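Local coordinates for protein putative oxidoreductase (Klebsiella pneumoniae subsp. pneumoniae MGH 78578, PDB 3E82) that is a putative oxidoreductase of the Gfo/Idh/MocA family that probably uses a nicotinamide dinucleotide bound by its Rossmann-fold domain, at residues D130-G135 with A253-Q258; G274-P279 with Q292-G297. All blocks are in the same frame, centred on the assembly; numbering follows the deposited sequence.

Interaction 1: residues D130-G135 with A253-Q258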
loop_
_atom_site.group_PDB
_atom_site.type_symbol
_atom_site.label_atom_id
_atom_site.label_comp_id
_atom_site.label_asym_id
_atom_site.label_seq_id
_atom_site.Cartn_x
_atom_site.Cartn_y
_atom_site.Cartn_z
ATOM N N ASP B 130 -20.387 1.749 -9.691
ATOM C CA ASP B 130 -19.869 3.049 -9.288
ATOM C C ASP B 130 -19.030 3.660 -10.412
ATOM O O ASP B 130 -18.328 2.948 -11.129
ATOM C CB ASP B 130 -19.011 2.905 -8.030
ATOM C CG ASP B 130 -19.843 2.734 -6.767
ATOM O OD1 ASP B 130 -21.068 2.528 -6.885
ATOM O OD2 ASP B 130 -19.273 2.806 -5.660
ATOM N N SER B 131 -19.110 4.981 -10.550
ATOM C CA SER B 131 -18.372 5.693 -11.585
ATOM C C SER B 131 -16.871 5.379 -11.539
ATOM O O SER B 131 -16.276 5.058 -12.569
ATOM C CB SER B 131 -18.605 7.209 -11.461
ATOM O OG SER B 131 -18.171 7.710 -10.207
ATOM N N ASP B 132 -16.261 5.452 -10.356
ATOM C CA ASP B 132 -14.830 5.163 -10.247
ATOM C C ASP B 132 -14.487 3.737 -10.660
ATOM O O ASP B 132 -13.568 3.524 -11.449
ATOM C CB ASP B 132 -14.303 5.443 -8.827
ATOM C CG ASP B 132 -15.238 4.950 -7.731
ATOM O OD1 ASP B 132 -16.004 3.985 -7.959
ATOM O OD2 ASP B 132 -15.185 5.528 -6.629
ATOM N N TYR B 133 -15.221 2.761 -10.136
ATOM C CA TYR B 133 -14.976 1.365 -10.479
ATOM C C TYR B 133 -15.205 1.094 -11.968
ATOM O O TYR B 133 -14.361 0.483 -12.625
ATOM C CB TYR B 133 -15.874 0.451 -9.651
ATOM C CG TYR B 133 -15.837 -1.003 -10.072
ATOM C CD1 TYR B 133 -14.700 -1.783 -9.870
ATOM C CD2 TYR B 133 -16.954 -1.603 -10.650
ATOM C CE1 TYR B 133 -14.681 -3.135 -10.225
ATOM C CE2 TYR B 133 -16.948 -2.951 -11.008
ATOM C CZ TYR B 133 -15.814 -3.709 -10.791
ATOM O OH TYR B 133 -15.824 -5.048 -11.105
ATOM N N LEU B 134 -16.342 1.537 -12.500
ATOM C CA LEU B 134 -16.632 1.325 -13.916
ATOM C C LEU B 134 -15.541 1.945 -14.782
ATOM O O LEU B 134 -15.132 1.357 -15.783
ATOM C CB LEU B 134 -17.990 1.926 -14.296
ATOM C CG LEU B 134 -19.212 1.159 -13.780
ATOM C CD1 LEU B 134 -20.492 1.885 -14.204
ATOM C CD2 LEU B 134 -19.189 -0.261 -14.328
ATOM N N GLY B 135 -15.082 3.131 -14.393
ATOM C CA GLY B 135 -14.032 3.799 -15.140
ATOM C C GLY B 135 -12.747 2.984 -15.150
ATOM O O GLY B 135 -12.175 2.732 -16.205
ATOM N N ALA B 253 -8.696 9.756 -8.700
ATOM C CA ALA B 253 -8.548 10.477 -7.451
ATOM C C ALA B 253 -9.731 10.404 -6.497
ATOM O O ALA B 253 -9.596 9.943 -5.359
ATOM C CB ALA B 253 -8.224 11.939 -7.754
ATOM N N ARG B 254 -10.887 10.853 -6.978
ATOM C CA ARG B 254 -12.105 10.934 -6.179
ATOM C C ARG B 254 -13.045 9.724 -6.262
ATOM O O ARG B 254 -13.052 8.990 -7.244
ATOM C CB ARG B 254 -12.853 12.216 -6.581
ATOM C CG ARG B 254 -14.004 12.619 -5.666
ATOM C CD ARG B 254 -14.703 13.883 -6.177
ATOM N NE ARG B 254 -15.140 13.716 -7.559
ATOM C CZ ARG B 254 -15.673 14.673 -8.313
ATOM N NH1 ARG B 254 -15.848 15.897 -7.828
ATOM N NH2 ARG B 254 -16.024 14.407 -9.564
ATOM N N ALA B 255 -13.846 9.531 -5.219
ATOM C CA ALA B 255 -14.785 8.416 -5.172
ATOM C C ALA B 255 -16.128 8.758 -5.804
ATOM O O ALA B 255 -16.470 9.928 -5.976
ATOM C CB ALA B 255 -15.000 7.979 -3.728
ATOM N N ASP B 256 -16.878 7.719 -6.157
ATOM C CA ASP B 256 -18.208 7.857 -6.735
ATOM C C ASP B 256 -19.037 8.721 -5.768
ATOM O O ASP B 256 -18.829 8.663 -4.558
ATOM C CB ASP B 256 -18.827 6.458 -6.887
ATOM C CG ASP B 256 -20.296 6.500 -7.231
ATOM O OD1 ASP B 256 -20.648 6.403 -8.429
ATOM O OD2 ASP B 256 -21.101 6.637 -6.291
ATOM N N GLN B 257 -19.969 9.515 -6.294
ATOM C CA GLN B 257 -20.784 10.396 -5.448
ATOM C C GLN B 257 -22.245 9.984 -5.237
ATOM O O GLN B 257 -23.030 10.769 -4.700
ATOM C CB GLN B 257 -20.781 11.832 -6.004
ATOM C CG GLN B 257 -21.498 11.972 -7.353
ATOM C CD GLN B 257 -22.001 13.391 -7.647
ATOM O OE1 GLN B 257 -22.273 13.731 -8.802
ATOM N NE2 GLN B 257 -22.139 14.213 -6.605
ATOM N N GLN B 258 -22.623 8.778 -5.647
ATOM C CA GLN B 258 -24.012 8.361 -5.478
ATOM C C GLN B 258 -24.456 8.392 -4.025
ATOM O O GLN B 258 -25.552 8.864 -3.722
ATOM C CB GLN B 258 -24.241 6.956 -6.038
ATOM C CG GLN B 258 -24.089 6.864 -7.531
ATOM C CD GLN B 258 -24.238 5.448 -8.025
ATOM O OE1 GLN B 258 -25.316 4.851 -7.928
ATOM N NE2 GLN B 258 -23.156 4.892 -8.546
HETATM O O HOH W 1 -20.263 9.365 -9.051
#
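Asp256 OD1 is gripped by two N-H groups that arrive over the same face of its carboxylate: the backbone N of Ser131, 3.0 Å from OD1 and nearly straight at 170°, on the anti side, and Gln258 NE2 on the syn side; Gln258 OE1 accepts from Gln299 N. Asp256 OD2 takes the backbone N of Gln258 at 2.7 Å, closing an Asx turn. With CG anti to its backbone N (chi1 169°), Asp256 reaches across to the start of helix 131-142, where its negative charge probably suits the helix dipole. The return bond runs from Asp256 N to Asp132 OD2 at 2.8 Å, from well above that carboxylate plane. Asp130 stacks its carboxylate on that of Asp256, the planes only 14° apart and OD1 of Asp130 4.2 Å from OD2 of Asp256; the repulsion is probably eased by the salt bridge from Asp130 to Arg127 and by the N-H groups around Asp256. A water bridges Ser131 OG and Gln257 N, while Ser131 OG also bonds Asp276. Reciprocal side-chain-to-backbone bonding joins the first turn of helix 131-142 to the loop between strand 248-252 and helix 258-263, with the Asx turn leading into the latter helix.

Interaction 2: residues G274-P279 with Q292-G297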
loop_
_atom_site.group_PDB
_atom_site.type_symbol
_atom_site.label_atom_id
_atom_site.label_comp_id
_atom_site.label_asym_id
_atom_site.label_seq_id
_atom_site.Cartn_x
_atom_site.Cartn_y
_atom_site.Cartn_z
ATOM N N GLY B 274 -25.285 9.928 -10.316
ATOM C CA GLY B 274 -24.104 9.178 -10.714
ATOM C C GLY B 274 -23.074 9.852 -11.608
ATOM O O GLY B 274 -22.122 9.204 -12.055
ATOM N N GLN B 275 -23.242 11.141 -11.883
ATOM C CA GLN B 275 -22.285 11.841 -12.728
ATOM C C GLN B 275 -20.974 11.985 -11.980
ATOM O O GLN B 275 -20.962 12.176 -10.765
ATOM C CB GLN B 275 -22.822 13.217 -13.131
ATOM C CG GLN B 275 -23.940 13.132 -14.162
ATOM C CD GLN B 275 -23.469 12.511 -15.465
ATOM O OE1 GLN B 275 -24.221 11.809 -16.141
ATOM N NE2 GLN B 275 -22.221 12.772 -15.825
ATOM N N ASP B 276 -19.869 11.890 -12.711
ATOM C CA ASP B 276 -18.551 12.002 -12.107
ATOM C C ASP B 276 -17.633 12.811 -13.022
ATOM O O ASP B 276 -17.107 12.290 -14.007
ATOM C CB ASP B 276 -17.968 10.606 -11.891
ATOM C CG ASP B 276 -16.776 10.611 -10.958
ATOM O OD1 ASP B 276 -16.177 11.691 -10.758
ATOM O OD2 ASP B 276 -16.439 9.529 -10.434
ATOM N N ASP B 277 -17.434 14.081 -12.687
ATOM C CA ASP B 277 -16.584 14.942 -13.496
ATOM C C ASP B 277 -15.110 14.920 -13.069
ATOM O O ASP B 277 -14.339 15.818 -13.406
ATOM C CB ASP B 277 -17.135 16.373 -13.491
ATOM C CG ASP B 277 -17.090 17.011 -12.123
ATOM O OD1 ASP B 277 -16.869 16.283 -11.132
ATOM O OD2 ASP B 277 -17.285 18.244 -12.038
ATOM N N ASP B 278 -14.730 13.890 -12.313
ATOM C CA ASP B 278 -13.345 13.711 -11.889
ATOM C C ASP B 278 -12.866 12.659 -12.872
ATOM O O ASP B 278 -13.257 11.498 -12.797
ATOM C CB ASP B 278 -13.259 13.178 -10.457
ATOM C CG ASP B 278 -11.825 12.885 -10.029
ATOM O OD1 ASP B 278 -11.005 13.828 -10.010
ATOM O OD2 ASP B 278 -11.512 11.715 -9.712
ATOM N N PRO B 279 -12.006 13.055 -13.813
ATOM C CA PRO B 279 -11.516 12.108 -14.807
ATOM C C PRO B 279 -10.490 11.093 -14.355
ATOM O O PRO B 279 -9.865 11.223 -13.304
ATOM C CB PRO B 279 -10.959 13.023 -15.882
ATOM C CG PRO B 279 -10.322 14.087 -15.060
ATOM C CD PRO B 279 -11.370 14.372 -13.993
ATOM N N GLN B 292 -9.292 10.871 -19.086
ATOM C CA GLN B 292 -10.300 10.107 -19.808
ATOM C C GLN B 292 -11.583 10.246 -19.011
ATOM O O GLN B 292 -11.600 9.997 -17.799
ATOM C CB GLN B 292 -9.918 8.635 -19.924
ATOM C CG GLN B 292 -10.962 7.831 -20.689
ATOM C CD GLN B 292 -10.510 6.427 -21.022
ATOM O OE1 GLN B 292 -9.429 6.226 -21.576
ATOM N NE2 GLN B 292 -11.346 5.442 -20.700
ATOM N N ALA B 293 -12.649 10.670 -19.682
ATOM C CA ALA B 293 -13.935 10.858 -19.022
ATOM C C ALA B 293 -14.348 9.606 -18.260
ATOM O O ALA B 293 -14.231 8.492 -18.764
ATOM C CB ALA B 293 -15.013 11.234 -20.044
ATOM N N THR B 294 -14.807 9.805 -17.028
ATOM C CA THR B 294 -15.264 8.703 -16.192
ATOM C C THR B 294 -16.735 8.429 -16.495
ATOM O O THR B 294 -17.551 9.350 -16.540
ATOM C CB THR B 294 -15.126 9.040 -14.691
ATOM O OG1 THR B 294 -13.766 9.393 -14.402
ATOM C CG2 THR B 294 -15.523 7.838 -13.833
ATOM N N PRO B 295 -17.087 7.156 -16.720
ATOM C CA PRO B 295 -18.475 6.794 -17.016
ATOM C C PRO B 295 -19.406 7.072 -15.840
ATOM O O PRO B 295 -18.985 7.056 -14.675
ATOM C CB PRO B 295 -18.378 5.310 -17.364
ATOM C CG PRO B 295 -17.203 4.851 -16.547
ATOM C CD PRO B 295 -16.216 5.969 -16.724
ATOM N N GLN B 296 -20.664 7.352 -16.154
ATOM C CA GLN B 296 -21.657 7.637 -15.130
ATOM C C GLN B 296 -21.861 6.378 -14.308
ATOM O O GLN B 296 -21.800 5.269 -14.839
ATOM C CB GLN B 296 -22.994 8.037 -15.766
ATOM C CG GLN B 296 -24.049 8.507 -14.756
ATOM C CD GLN B 296 -25.450 7.948 -15.035
ATOM O OE1 GLN B 296 -25.859 7.812 -16.187
ATOM N NE2 GLN B 296 -26.189 7.639 -13.974
ATOM N N GLY B 297 -22.091 6.547 -13.014
ATOM C CA GLY B 297 -22.334 5.396 -12.162
ATOM C C GLY B 297 -23.823 5.289 -11.877
ATOM O O GLY B 297 -24.526 6.298 -11.913
HETATM O O HOH W 2 -19.870 10.333 -15.637
HETATM O O HOH W 3 -15.102 12.657 -15.356
#
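Segments 274-279 and 292-297 run roughly antiparallel, their end-to-end directions 165° apart, and are joined backbone to backbone where Gly297 N meets Gly274 O at 2.8 Å in a nearly straight bond of 175°. A CA-H...O contact from Gly274 CA to Gly297 O, 3.1 Å long, lies beside it; the two chains come so close here that Gly274, with its positive phi, has no space for a side chain. At the other end Thr294 carries the contact. Its hydroxyl OG1 donates to Asp278 O at 2.7 Å, tilted 20° from the carbonyl plane. With OG1 anti to the carbonyl carbon, CG2 falls anti to the backbone N and faces the carboxylate of Asp276, 3.9 Å from OD2. Asp276 OD1 accepts the backbone N of Asp278 in an Asx turn, and its carboxylate is also held by Ser131, Lys252 and Arg254. Between the direct bonds the two chains separate and a water bridges them, donating to Thr294 O and receiving a weak bond from Asp276 N. Toward solvent, Gln296 lays CG against Gly274 O at 3.4 Å, while Gln275, bent at chi2, folds back to bring OE1 within 3.6 Å of Gln296 CG. Pro279 CB rests on Gln292 O, 3.6 Å away. The pairing continues the antiparallel edge hairpin of strands 280-284 and 289-292 into the loops beyond its open end, where Gln292 still bonds Leu280 through the backbone. Helix 131-142 packs alongside, with Gln292 touching Val139 and Gln142, Thr294 touching Ser131, and Pro295 touching Leu134; from here the chain goes on to helix 300-310.

Interactions 1 and 2 lie about 7 Å apart, centre to centre, and both segments of interaction 1 come earlier in the chain than either segment of interaction 2. They share the start of helix 131-142 and the loops at one end of the mixed sheet, whose strands 248-252, 280-284 and 289-292 are neighbours in it. Direct contacts join them: Ser131 OG lies 2.5 Å from Asp276 OD2, probably hydrogen bonded, and Arg254 NH2 forms a 2.6 Å salt bridge with Asp277 OD1. The two contacts are thus linked by polar side chains, which ties the start of helix 131-142 to the loops at the edge of the mixed sheet.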